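Local atomic coordinates of bifunctional thiamine biosynthesis protein ThiDN (PDB entry 2PHP), a protein that probably phosphorylates hydroxymethylpyrimidine and its phosphate and, through the C-terminal ThiN domain described here, condenses the pyrimidine and thiazole units into thiamine phosphate. Residues B[23-28]-B[169-174]; B[77-82]-B[96-101]; B[84-87]-B[92-95]; B[107-112]-B[145-150]; B[111-116]-B[175-180]. All blocks are in the same frame, centred on the assembly; numbering follows the deposited sequence.

Interactions 1, 2 and 3 are buried, interaction 4 is partly buried and interaction 5 lies at the surface; apolar packing prevails, with a weak lysine-tyrosine hydrogen bond in interaction 4 as the one polar bond across a contact. Helix 167-185 serves interactions 1 and 5, taking first the loop 23-28 and then the segment 111-116. Helix 77-87 serves interactions 2 and 3: its first turns lie on the middle strand of the main sheet, its end on the loop leading into that strand. Interactions 4 and 5 share Asp111 and Lys112. The chemistry follows depth: aliphatic groups, a thiol and a bonded amide meet in the interior, whereas lysines extend along the outer margins of interactions 4 and 5.

Interaction 1 (B[23-28]-B[169-174]); sequences KKMNFT and EVVKKV
Met25, present as selenomethionine, and Phe27 reach from the loop after helix 8-22 to one side of helix 167-185, where Val171 and Val174, three positions apart, receive them. Met25 gives up the most surface of the four. Its chain bends at its last torsion (chi3 -103°) and brings the methyl CE to CG1 of Val171; the modelled separation of that pair is too short to be trusted, so only the fact of packing counts. A long, flexible, unbranched side chain suits this place, because it can follow the relief between neighbouring helix residues, Glu175 among them. Phe27 is stiffer and lies deeper. Its CG stands opposite the backbone N (chi1 -179°), which sends the ring inward until CE1 is 4.1 Å from CG1 of Val174, the methyl approaching the ring at a slant. The same ring also touches Met97 and Ile99 of strand 95-100, and thereby joins loop, helix and sheet. The valines are branched at CB, and their methyls stay close to the helix, making a compact surface for the longer loop side chains. With methyls and ring carbons as the meeting groups, the contact depends on shape and exclusion of water rather than on directed bonds between its two segments.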
# COMPACT_ATOMS: atom_id res chain seq x y z
N LYS B 23 12.54 -7.33 1.60
CA LYS B 23 11.58 -7.50 0.51
C LYS B 23 12.07 -8.46 -0.56
O LYS B 23 11.27 -8.98 -1.34
CB LYS B 23 11.25 -6.14 -0.12
CG LYS B 23 10.49 -5.20 0.80
CD LYS B 23 10.17 -3.85 0.16
CE LYS B 23 9.17 -3.98 -0.98
NZ LYS B 23 9.72 -4.77 -2.12
N LYS B 24 13.38 -8.71 -0.60
CA LYS B 24 13.97 -9.62 -1.58
C LYS B 24 14.08 -11.04 -1.05
O LYS B 24 14.41 -11.96 -1.79
CB LYS B 24 15.38 -9.17 -1.97
CG LYS B 24 15.42 -7.91 -2.84
CD LYS B 24 16.82 -7.69 -3.41
CE LYS B 24 16.83 -6.54 -4.41
NZ LYS B 24 18.07 -6.48 -5.22
N MSE B 25 13.82 -11.20 0.24
CA MSE B 25 13.91 -12.50 0.89
C MSE B 25 12.60 -13.27 0.83
O MSE B 25 11.53 -12.69 0.66
CB MSE B 25 14.28 -12.33 2.37
CG MSE B 25 15.73 -12.54 2.71
SE MSE B 25 16.07 -11.99 4.52
CE MSE B 25 16.90 -10.31 4.07
N ASN B 26 12.72 -14.56 0.91
CA ASN B 26 11.55 -15.40 1.07
C ASN B 26 11.26 -15.66 2.54
O ASN B 26 11.48 -16.71 3.07
CB ASN B 26 11.72 -16.72 0.31
CG ASN B 26 10.66 -17.74 0.67
OD1 ASN B 26 9.47 -17.43 0.69
ND2 ASN B 26 11.09 -18.96 0.95
N PHE B 27 11.02 -14.50 3.17
CA PHE B 27 10.82 -14.44 4.61
C PHE B 27 9.49 -15.07 4.98
O PHE B 27 8.42 -14.57 4.63
CB PHE B 27 10.90 -12.96 5.04
CG PHE B 27 10.73 -12.74 6.52
CD1 PHE B 27 11.48 -13.45 7.45
CD2 PHE B 27 9.83 -11.78 6.99
CE1 PHE B 27 11.35 -13.22 8.82
CE2 PHE B 27 9.69 -11.54 8.36
CZ PHE B 27 10.45 -12.26 9.28
N THR B 28 9.56 -16.19 5.69
CA THR B 28 8.35 -16.90 6.10
C THR B 28 8.30 -17.01 7.61
O THR B 28 7.30 -17.46 8.18
CB THR B 28 8.31 -18.31 5.48
OG1 THR B 28 9.43 -19.07 5.97
CG2 THR B 28 8.37 -18.24 3.95
N GLU B 169 22.63 -5.36 9.98
CA GLU B 169 23.31 -6.50 10.57
C GLU B 169 22.27 -7.51 11.04
O GLU B 169 22.46 -8.72 10.93
CB GLU B 169 24.17 -6.06 11.74
CG GLU B 169 25.19 -7.11 12.15
CD GLU B 169 26.06 -6.68 13.32
OE1 GLU B 169 25.55 -6.66 14.46
OE2 GLU B 169 27.24 -6.35 13.08
N VAL B 170 21.16 -7.01 11.57
CA VAL B 170 20.09 -7.87 12.06
C VAL B 170 19.47 -8.67 10.91
O VAL B 170 19.25 -9.88 11.02
CB VAL B 170 19.00 -7.05 12.77
CG1 VAL B 170 17.76 -7.91 13.00
CG2 VAL B 170 19.53 -6.54 14.10
N VAL B 171 19.19 -7.98 9.80
CA VAL B 171 18.59 -8.62 8.64
C VAL B 171 19.50 -9.68 8.02
O VAL B 171 19.02 -10.69 7.49
CB VAL B 171 18.18 -7.57 7.59
CG1 VAL B 171 17.93 -8.21 6.25
CG2 VAL B 171 16.91 -6.87 8.05
N LYS B 172 20.81 -9.47 8.09
CA LYS B 172 21.75 -10.45 7.55
C LYS B 172 21.67 -11.73 8.39
O LYS B 172 21.63 -12.82 7.83
CB LYS B 172 23.18 -9.89 7.56
CG LYS B 172 23.40 -8.73 6.59
CD LYS B 172 23.21 -9.15 5.14
CE LYS B 172 23.46 -7.98 4.19
NZ LYS B 172 24.79 -7.35 4.44
N LYS B 173 21.62 -11.59 9.72
CA LYS B 173 21.50 -12.75 10.60
C LYS B 173 20.19 -13.49 10.31
O LYS B 173 20.17 -14.73 10.21
CB LYS B 173 21.54 -12.34 12.07
CG LYS B 173 22.86 -11.76 12.54
CD LYS B 173 22.82 -11.39 14.02
CE LYS B 173 24.02 -10.54 14.41
NZ LYS B 173 23.99 -10.20 15.86
N VAL B 174 19.10 -12.72 10.20
CA VAL B 174 17.78 -13.29 9.92
C VAL B 174 17.78 -14.09 8.62
O VAL B 174 17.11 -15.12 8.53
CB VAL B 174 16.70 -12.18 9.82
CG1 VAL B 174 15.43 -12.75 9.19
CG2 VAL B 174 16.40 -11.61 11.21

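Interaction 2 (B[77-82]-B[96-101]); sequences EHIAKI and CMNIKY
This is apolar packing of a helix on a sheet, deep in the domain: Ile79 and Ile82 of helix 77-87 rest on Cys96 and Asn98 of strand 95-100. The two short segments cross steeply, at 115°, with their axes 8.9 Å apart at the closest point, so few residues of each can meet. Ile79 comes nearest. Its branch methyl CG2 lies 3.8 Å from CB of Cys96, while its other branch ends in CD1, 3.8 Å from OD1 of Asn98. One beta-branched residue thus bridges two strand positions whose side chains leave the same side of the strand. One turn on, Ile82 brings its own CG2 to 4.0 Å from SG of Cys96. With its sulfur opposite the backbone N (chi1 175°), Cys96 places SG within reach of both isoleucines, and a small, weakly polar thiol fits there without demanding a strong polar partner. Strand 95-100 is the middle one of the seven-stranded mixed sheet of this ThiN domain, whose family is placed in the AraD-like clan. Its side chains alternate: Cys96 and Asn98 face helix 77-87, whereas Met97 and Ile99 turn to the other face and meet helix 167-185. Asn98 is the polar member of the contact, and its buried amide is occupied at both ends, OD1 accepting from the backbone N of Asn36 and ND2 donating to the carbonyl of Gly34. Held in this way, the amide meets CD1 of Ile79 by van der Waals contact, the two side chains crossing at about a right angle.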
# COMPACT_ATOMS: atom_id res chain seq x y z
N GLU B 77 7.25 1.09 20.96
CA GLU B 77 7.67 1.04 22.36
C GLU B 77 8.12 -0.39 22.70
O GLU B 77 9.10 -0.59 23.41
CB GLU B 77 6.52 1.44 23.28
CG GLU B 77 6.30 2.93 23.36
CD GLU B 77 4.95 3.28 23.95
OE1 GLU B 77 4.63 2.75 25.03
OE2 GLU B 77 4.22 4.09 23.33
N HIS B 78 7.38 -1.37 22.18
CA HIS B 78 7.66 -2.78 22.42
C HIS B 78 9.10 -3.20 22.12
O HIS B 78 9.81 -3.62 23.02
CB HIS B 78 6.69 -3.64 21.59
CG HIS B 78 6.84 -5.11 21.82
ND1 HIS B 78 6.43 -5.73 22.98
CD2 HIS B 78 7.37 -6.08 21.03
CE1 HIS B 78 6.71 -7.02 22.90
NE2 HIS B 78 7.27 -7.26 21.73
N ILE B 79 9.53 -3.09 20.86
CA ILE B 79 10.89 -3.47 20.50
C ILE B 79 11.89 -2.48 21.10
O ILE B 79 13.06 -2.81 21.32
CB ILE B 79 11.10 -3.50 18.96
CG1 ILE B 79 10.12 -4.49 18.31
CG2 ILE B 79 12.53 -3.90 18.63
CD1 ILE B 79 10.37 -5.93 18.67
N ALA B 80 11.44 -1.26 21.37
CA ALA B 80 12.31 -0.25 21.96
C ALA B 80 12.74 -0.71 23.36
O ALA B 80 13.90 -0.55 23.74
CB ALA B 80 11.58 1.08 22.06
N LYS B 81 11.82 -1.29 24.12
CA LYS B 81 12.13 -1.79 25.47
C LYS B 81 13.25 -2.81 25.40
O LYS B 81 14.11 -2.87 26.28
CB LYS B 81 10.89 -2.43 26.11
CG LYS B 81 9.76 -1.47 26.47
CD LYS B 81 8.62 -2.24 27.14
CE LYS B 81 7.33 -1.43 27.23
NZ LYS B 81 7.46 -0.25 28.13
N ILE B 82 13.25 -3.64 24.35
CA ILE B 82 14.29 -4.65 24.20
C ILE B 82 15.65 -4.00 23.92
O ILE B 82 16.64 -4.32 24.58
CB ILE B 82 13.95 -5.64 23.07
CG1 ILE B 82 12.69 -6.43 23.43
CG2 ILE B 82 15.14 -6.58 22.85
CD1 ILE B 82 12.11 -7.26 22.26
N CYS B 96 16.98 -4.50 16.60
CA CYS B 96 16.30 -5.75 16.91
C CYS B 96 15.10 -6.00 16.00
O CYS B 96 14.40 -5.07 15.59
CB CYS B 96 15.85 -5.75 18.37
SG CYS B 96 14.86 -7.18 18.88
N MSE B 97 14.86 -7.28 15.70
CA MSE B 97 13.73 -7.69 14.88
C MSE B 97 13.16 -8.97 15.48
O MSE B 97 13.92 -9.88 15.80
CB MSE B 97 14.17 -7.97 13.45
CG MSE B 97 13.06 -8.58 12.60
SE MSE B 97 13.56 -8.79 10.76
CE MSE B 97 11.84 -9.23 9.99
N ASN B 98 11.84 -9.04 15.64
CA ASN B 98 11.24 -10.25 16.19
C ASN B 98 10.76 -11.13 15.05
O ASN B 98 10.19 -10.64 14.08
CB ASN B 98 10.07 -9.91 17.13
CG ASN B 98 8.91 -9.24 16.41
OD1 ASN B 98 9.04 -8.12 15.90
ND2 ASN B 98 7.76 -9.92 16.37
N ILE B 99 11.03 -12.44 15.16
CA ILE B 99 10.62 -13.39 14.13
C ILE B 99 9.95 -14.61 14.77
O ILE B 99 10.05 -14.82 15.98
CB ILE B 99 11.82 -13.86 13.27
CG1 ILE B 99 12.77 -14.71 14.11
CG2 ILE B 99 12.55 -12.65 12.70
CD1 ILE B 99 13.96 -15.22 13.31
N LYS B 100 9.27 -15.39 13.95
CA LYS B 100 8.56 -16.56 14.44
C LYS B 100 9.49 -17.55 15.15
O LYS B 100 10.63 -17.78 14.74
CB LYS B 100 7.84 -17.23 13.28
CG LYS B 100 6.99 -18.42 13.68
CD LYS B 100 6.48 -19.13 12.44
CE LYS B 100 5.50 -20.24 12.81
NZ LYS B 100 5.08 -20.96 11.58
N TYR B 101 8.98 -18.13 16.22
CA TYR B 101 9.73 -19.10 17.02
C TYR B 101 9.54 -20.53 16.55
O TYR B 101 8.50 -20.89 16.02
CB TYR B 101 9.28 -19.00 18.48
CG TYR B 101 9.77 -20.15 19.33
CD1 TYR B 101 11.05 -20.14 19.89
CD2 TYR B 101 8.95 -21.25 19.59
CE1 TYR B 101 11.50 -21.19 20.69
CE2 TYR B 101 9.38 -22.30 20.38
CZ TYR B 101 10.66 -22.26 20.93
OH TYR B 101 11.08 -23.29 21.75

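Interaction 3 (B[84-87]-B[92-95])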
# COMPACT_ATOMS: atom_id res chain seq x y z
N LEU B 84 16.70 -0.78 24.39
CA LEU B 84 17.19 0.02 25.50
C LEU B 84 17.68 -0.86 26.64
O LEU B 84 18.63 -0.49 27.34
CB LEU B 84 16.11 0.98 26.01
CG LEU B 84 16.06 2.31 25.25
CD1 LEU B 84 15.75 2.06 23.78
CD2 LEU B 84 15.02 3.22 25.88
N SER B 85 17.05 -2.01 26.84
CA SER B 85 17.47 -2.93 27.90
C SER B 85 18.82 -3.56 27.54
O SER B 85 19.74 -3.58 28.36
CB SER B 85 16.44 -4.04 28.11
OG SER B 85 15.25 -3.54 28.71
N ALA B 86 18.94 -4.07 26.32
CA ALA B 86 20.17 -4.70 25.89
C ALA B 86 21.34 -3.72 25.83
O ALA B 86 22.49 -4.09 26.10
CB ALA B 86 19.98 -5.35 24.53
N SER B 87 21.05 -2.46 25.49
CA SER B 87 22.11 -1.46 25.39
C SER B 87 22.82 -1.23 26.73
O SER B 87 23.97 -0.78 26.75
CB SER B 87 21.56 -0.13 24.85
OG SER B 87 20.69 0.50 25.78
N GLU B 92 26.74 -0.94 22.02
CA GLU B 92 26.93 -1.10 20.58
C GLU B 92 25.68 -1.69 19.92
O GLU B 92 25.51 -1.59 18.72
CB GLU B 92 28.12 -2.02 20.29
CG GLU B 92 29.45 -1.31 20.06
CD GLU B 92 30.53 -2.26 19.55
OE1 GLU B 92 31.63 -1.78 19.23
OE2 GLU B 92 30.27 -3.49 19.47
N ILE B 93 24.83 -2.32 20.72
CA ILE B 93 23.61 -2.94 20.20
C ILE B 93 22.48 -1.91 20.06
O ILE B 93 21.93 -1.44 21.05
CB ILE B 93 23.17 -4.10 21.12
CG1 ILE B 93 24.27 -5.17 21.16
CG2 ILE B 93 21.86 -4.71 20.64
CD1 ILE B 93 24.55 -5.82 19.80
N ARG B 94 22.13 -1.57 18.81
CA ARG B 94 21.08 -0.59 18.55
C ARG B 94 19.89 -1.12 17.74
O ARG B 94 18.95 -0.37 17.48
CB ARG B 94 21.68 0.62 17.80
CG ARG B 94 22.85 1.27 18.52
CD ARG B 94 23.41 2.45 17.74
NE ARG B 94 24.04 2.06 16.47
CZ ARG B 94 23.47 2.20 15.27
NH1 ARG B 94 22.26 2.73 15.18
NH2 ARG B 94 24.10 1.82 14.17
N ALA B 95 19.90 -2.39 17.36
CA ALA B 95 18.80 -2.92 16.55
C ALA B 95 18.25 -4.28 16.94
O ALA B 95 18.96 -5.12 17.51
CB ALA B 95 19.20 -2.94 15.08
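Ser87, near the end of helix 77-87, sets its CB 4.0 Å from the carbonyl O of Ile93 in the loop that turns back toward the sheet. From that carbon the side chain goes one atom farther, to OG, which donates a hydrogen bond of 2.8 Å to O of Leu84, three residues earlier in the chain. Lodged between its own N and carbonyl carbon (chi1 68°), OG is folded back along the helix. It approaches the Leu84 carbonyl from above its plane, 42° out of it, so the bond is not aimed at a lone pair. A serine is apt here: it is short enough to let the loop come close, and its hydroxyl is satisfied by the helix itself. Beside it, CB of Ala86 points to the loop and meets CG2 of Ile93 at 4.4 Å, a loose touch between methyls. The far end of Ile93 leads away from this helix, and its side chain packs on Val144. The helix end is thus joined to the entrance of strand 95-100, where Arg94 and Ala95 form a classic beta bulge opposite Gly164 of strand 159-164, while helix 129-141 lies against Ala86 through Thr134.

Interaction 4 (B[107-112]-B[145-150]); sequences KLLKDK and PDIIYD
Leu109 and Ile147 meet where Leu109, from the helix 103-109 region, lies over the large mixed sheet of the ThiN domain. Strand 147-150 is parallel to its neighbour 115-117, and the chain passes from 115-117 through helix 129-141 to 147-150, a beta-alpha-beta crossover. Leu109 has CG opposite its carbonyl carbon (chi1 -69°) and continues extended, so that its methyl CD1 leads. Ile147 answers in kind: its longer branch runs straight out from the strand (chi2 174°) and carries CD1 to 3.6 Å from CD1 of Leu109. The two side chains cross at about a right angle, methyl against methyl, and long aliphatic arms suit a helix and strand whose backbones stay well apart. Two positions along, Tyr149 points the same way as Ile147. Its ring takes the tight site between backbone N and carbonyl carbon (chi1 78°) and is flanked by Val115 and by Tyr101, with the phenol oxygen near the partly exposed border. There Lys110 arrives. Its chain is extended beyond CG, and its CE comes to the ring at a slant, the lysine and tyrosine side chains again crossing nearly perpendicularly. A lysine fits such a border, since its methylenes can lie against apolar groups while the ammonium stays at the solvent-exposed margin. At its end, NZ gives Tyr149 OH a weak hydrogen bond of 3.5 Å.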
# COMPACT_ATOMS: atom_id res chain seq x y z
N LYS B 107 17.62 -25.21 18.14
CA LYS B 107 18.69 -26.21 18.29
C LYS B 107 19.69 -26.09 17.15
O LYS B 107 20.90 -26.13 17.37
CB LYS B 107 18.12 -27.63 18.28
CG LYS B 107 17.21 -27.94 19.44
CD LYS B 107 16.69 -29.37 19.35
CE LYS B 107 15.69 -29.65 20.47
NZ LYS B 107 15.08 -31.00 20.34
N LEU B 108 19.19 -25.95 15.93
CA LEU B 108 20.05 -25.82 14.77
C LEU B 108 20.82 -24.51 14.76
O LEU B 108 21.79 -24.37 14.03
CB LEU B 108 19.24 -25.92 13.48
CG LEU B 108 18.63 -27.27 13.14
CD1 LEU B 108 17.95 -27.18 11.79
CD2 LEU B 108 19.72 -28.33 13.09
N LEU B 109 20.38 -23.54 15.57
CA LEU B 109 21.04 -22.24 15.62
C LEU B 109 22.07 -22.11 16.72
O LEU B 109 23.08 -21.43 16.53
CB LEU B 109 20.00 -21.13 15.79
CG LEU B 109 19.04 -20.81 14.65
CD1 LEU B 109 18.24 -19.56 15.02
CD2 LEU B 109 19.80 -20.59 13.36
N LYS B 110 21.82 -22.75 17.86
CA LYS B 110 22.71 -22.68 19.01
C LYS B 110 24.17 -23.02 18.71
O LYS B 110 25.04 -22.87 19.57
CB LYS B 110 22.18 -23.56 20.14
CG LYS B 110 20.88 -23.02 20.74
CD LYS B 110 20.45 -23.78 21.98
CE LYS B 110 19.28 -23.07 22.66
NZ LYS B 110 18.66 -23.86 23.76
N ASP B 111 24.44 -23.46 17.49
CA ASP B 111 25.79 -23.79 17.09
C ASP B 111 26.41 -22.68 16.24
O ASP B 111 27.64 -22.55 16.16
CB ASP B 111 25.79 -25.11 16.32
CG ASP B 111 25.27 -26.27 17.15
OD1 ASP B 111 25.92 -26.62 18.16
OD2 ASP B 111 24.22 -26.84 16.79
N LYS B 112 25.56 -21.85 15.64
CA LYS B 112 26.02 -20.75 14.78
C LYS B 112 25.79 -19.37 15.41
O LYS B 112 26.34 -18.37 14.95
CB LYS B 112 25.29 -20.81 13.44
CG LYS B 112 25.48 -22.13 12.71
CD LYS B 112 24.56 -22.24 11.50
CE LYS B 112 24.65 -23.66 10.93
NZ LYS B 112 23.97 -23.81 9.62
N PRO B 145 23.42 -11.43 23.55
CA PRO B 145 23.59 -12.49 22.55
C PRO B 145 23.04 -12.08 21.20
O PRO B 145 22.57 -10.95 21.03
CB PRO B 145 22.81 -13.65 23.16
CG PRO B 145 21.64 -12.94 23.80
CD PRO B 145 22.30 -11.74 24.46
N ASP B 146 23.10 -13.00 20.24
CA ASP B 146 22.57 -12.74 18.90
C ASP B 146 21.06 -12.97 18.95
O ASP B 146 20.30 -12.35 18.20
CB ASP B 146 23.15 -13.72 17.89
CG ASP B 146 24.64 -13.56 17.71
OD1 ASP B 146 25.07 -12.51 17.20
OD2 ASP B 146 25.38 -14.49 18.09
N ILE B 147 20.64 -13.86 19.83
CA ILE B 147 19.24 -14.22 19.94
C ILE B 147 18.73 -14.34 21.37
O ILE B 147 19.40 -14.88 22.25
CB ILE B 147 19.00 -15.58 19.24
CG1 ILE B 147 19.38 -15.49 17.76
CG2 ILE B 147 17.56 -16.01 19.42
CD1 ILE B 147 19.32 -16.81 17.02
N ILE B 148 17.53 -13.81 21.57
CA ILE B 148 16.84 -13.88 22.84
C ILE B 148 15.46 -14.40 22.46
O ILE B 148 14.72 -13.77 21.71
CB ILE B 148 16.70 -12.49 23.51
CG1 ILE B 148 18.07 -11.97 23.94
CG2 ILE B 148 15.80 -12.60 24.73
CD1 ILE B 148 18.02 -10.67 24.69
N TYR B 149 15.13 -15.59 22.95
CA TYR B 149 13.85 -16.18 22.63
C TYR B 149 13.15 -16.56 23.91
O TYR B 149 13.75 -16.50 24.98
CB TYR B 149 14.05 -17.42 21.75
CG TYR B 149 14.50 -18.67 22.50
CD1 TYR B 149 13.58 -19.48 23.16
CD2 TYR B 149 15.85 -19.04 22.55
CE1 TYR B 149 13.98 -20.64 23.84
CE2 TYR B 149 16.26 -20.18 23.22
CZ TYR B 149 15.33 -20.98 23.87
OH TYR B 149 15.73 -22.12 24.53
N ASP B 150 11.88 -16.90 23.81
CA ASP B 150 11.11 -17.35 24.96
C ASP B 150 10.04 -18.28 24.40
O ASP B 150 9.59 -18.11 23.26
CB ASP B 150 10.51 -16.16 25.73
CG ASP B 150 9.25 -15.60 25.09
OD1 ASP B 150 9.35 -14.96 24.03
OD2 ASP B 150 8.16 -15.81 25.66

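Interaction 5 (B[111-116]-B[175-180]); sequences DKFAVS and EVIQKI
The backbone N of Ala114, hydrogen-bonded to OD2 of Asp146, fixes the chain just beyond Phe113, the residue whose ring reaches across to Val176 and Ile177. Ala114 also pairs through its backbone with Ile147, which probably steadies the chain from which the ring springs. Phe113 CG lies opposite its own carbonyl carbon (chi1 -67°), directing the ring to helix 167-185. There its far rim does the touching. CZ is 3.9 Å from CG1 of Val176, whose methyl sits at the ring edge, close to the ring plane. The neighbouring CE2 is 3.9 Å from CG1 of Ile177, which comes at a slant. A flat, long aromatic suits this place, since it spans the distance between a loop and a helix and can press on two consecutive helix residues at once. With an alanine in place of Phe113, Val176 and Ile177 would probably lose their shared apolar partner and a gap would be likely to open between loop and helix. Lys112, its chain extended beyond CG, meets the side chain of Ile180 tip to tip at the exposed border. NZ, CE and CD all lie by CD1 of the isoleucine, NZ nearest at 3.6 Å, though a methyl offers the ammonium no bond. Taken within the fold, the segment leads from helix 103-109 into strand 115-117, an outermost strand of the sheet within this chain, and helix 167-185 packs against it, with Ile177 touching Leu105, Leu109 and, on strand 147-150, Ile147.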
# COMPACT_ATOMS: atom_id res chain seq x y z
N ASP B 111 24.44 -23.46 17.49
CA ASP B 111 25.79 -23.79 17.09
C ASP B 111 26.41 -22.68 16.24
O ASP B 111 27.64 -22.55 16.16
CB ASP B 111 25.79 -25.11 16.32
CG ASP B 111 25.27 -26.27 17.15
OD1 ASP B 111 25.92 -26.62 18.16
OD2 ASP B 111 24.22 -26.84 16.79
N LYS B 112 25.56 -21.85 15.64
CA LYS B 112 26.02 -20.75 14.78
C LYS B 112 25.79 -19.37 15.41
O LYS B 112 26.34 -18.37 14.95
CB LYS B 112 25.29 -20.81 13.44
CG LYS B 112 25.48 -22.13 12.71
CD LYS B 112 24.56 -22.24 11.50
CE LYS B 112 24.65 -23.66 10.93
NZ LYS B 112 23.97 -23.81 9.62
N PHE B 113 24.99 -19.33 16.47
CA PHE B 113 24.68 -18.07 17.13
C PHE B 113 24.72 -18.16 18.65
O PHE B 113 24.57 -19.23 19.22
CB PHE B 113 23.28 -17.60 16.71
CG PHE B 113 23.17 -17.21 15.27
CD1 PHE B 113 23.69 -16.00 14.82
CD2 PHE B 113 22.55 -18.05 14.36
CE1 PHE B 113 23.59 -15.63 13.48
CE2 PHE B 113 22.44 -17.69 13.01
CZ PHE B 113 22.96 -16.48 12.57
N ALA B 114 24.94 -17.01 19.28
CA ALA B 114 24.94 -16.93 20.74
C ALA B 114 23.45 -16.79 21.05
O ALA B 114 22.79 -15.87 20.56
CB ALA B 114 25.68 -15.69 21.20
N VAL B 115 22.93 -17.72 21.84
CA VAL B 115 21.52 -17.74 22.19
C VAL B 115 21.28 -17.71 23.70
O VAL B 115 22.03 -18.32 24.47
CB VAL B 115 20.83 -19.01 21.62
CG1 VAL B 115 19.33 -18.92 21.80
CG2 VAL B 115 21.19 -19.17 20.15
N SER B 116 20.24 -17.01 24.11
CA SER B 116 19.87 -16.92 25.51
C SER B 116 18.35 -16.77 25.55
O SER B 116 17.72 -16.58 24.51
CB SER B 116 20.55 -15.72 26.17
OG SER B 116 20.28 -15.70 27.56
N GLU B 175 18.51 -13.63 7.61
CA GLU B 175 18.58 -14.34 6.34
C GLU B 175 19.24 -15.70 6.54
O GLU B 175 18.81 -16.70 5.96
CB GLU B 175 19.37 -13.52 5.32
CG GLU B 175 19.62 -14.24 4.00
CD GLU B 175 20.38 -13.36 3.02
OE1 GLU B 175 21.39 -12.75 3.45
OE2 GLU B 175 19.99 -13.29 1.84
N VAL B 176 20.28 -15.74 7.36
CA VAL B 176 20.97 -16.99 7.63
C VAL B 176 19.99 -17.95 8.30
O VAL B 176 19.88 -19.12 7.91
CB VAL B 176 22.19 -16.76 8.57
CG1 VAL B 176 22.81 -18.09 8.97
CG2 VAL B 176 23.22 -15.88 7.86
N ILE B 177 19.27 -17.44 9.30
CA ILE B 177 18.29 -18.23 10.03
C ILE B 177 17.19 -18.73 9.10
O ILE B 177 16.77 -19.89 9.19
CB ILE B 177 17.64 -17.40 11.17
CG1 ILE B 177 18.69 -17.08 12.24
CG2 ILE B 177 16.47 -18.15 11.78
CD1 ILE B 177 18.18 -16.16 13.34
N GLN B 178 16.74 -17.86 8.21
CA GLN B 178 15.68 -18.17 7.27
C GLN B 178 16.06 -19.34 6.36
O GLN B 178 15.23 -20.22 6.10
CB GLN B 178 15.35 -16.93 6.42
CG GLN B 178 14.26 -17.13 5.38
CD GLN B 178 12.89 -17.33 6.01
OE1 GLN B 178 12.35 -16.42 6.64
NE2 GLN B 178 12.32 -18.51 5.83
N LYS B 179 17.29 -19.35 5.87
CA LYS B 179 17.74 -20.42 4.98
C LYS B 179 17.73 -21.77 5.68
O LYS B 179 17.42 -22.79 5.07
CB LYS B 179 19.12 -20.12 4.42
CG LYS B 179 19.06 -19.08 3.31
CD LYS B 179 20.43 -18.66 2.83
CE LYS B 179 20.30 -17.55 1.79
NZ LYS B 179 21.63 -16.98 1.41
N ILE B 180 18.08 -21.77 6.96
CA ILE B 180 18.08 -22.99 7.74
C ILE B 180 16.63 -23.43 7.88
O ILE B 180 16.29 -24.59 7.64
CB ILE B 180 18.70 -22.75 9.14
CG1 ILE B 180 20.19 -22.43 8.99
CG2 ILE B 180 18.47 -23.96 10.04
CD1 ILE B 180 20.90 -22.13 10.30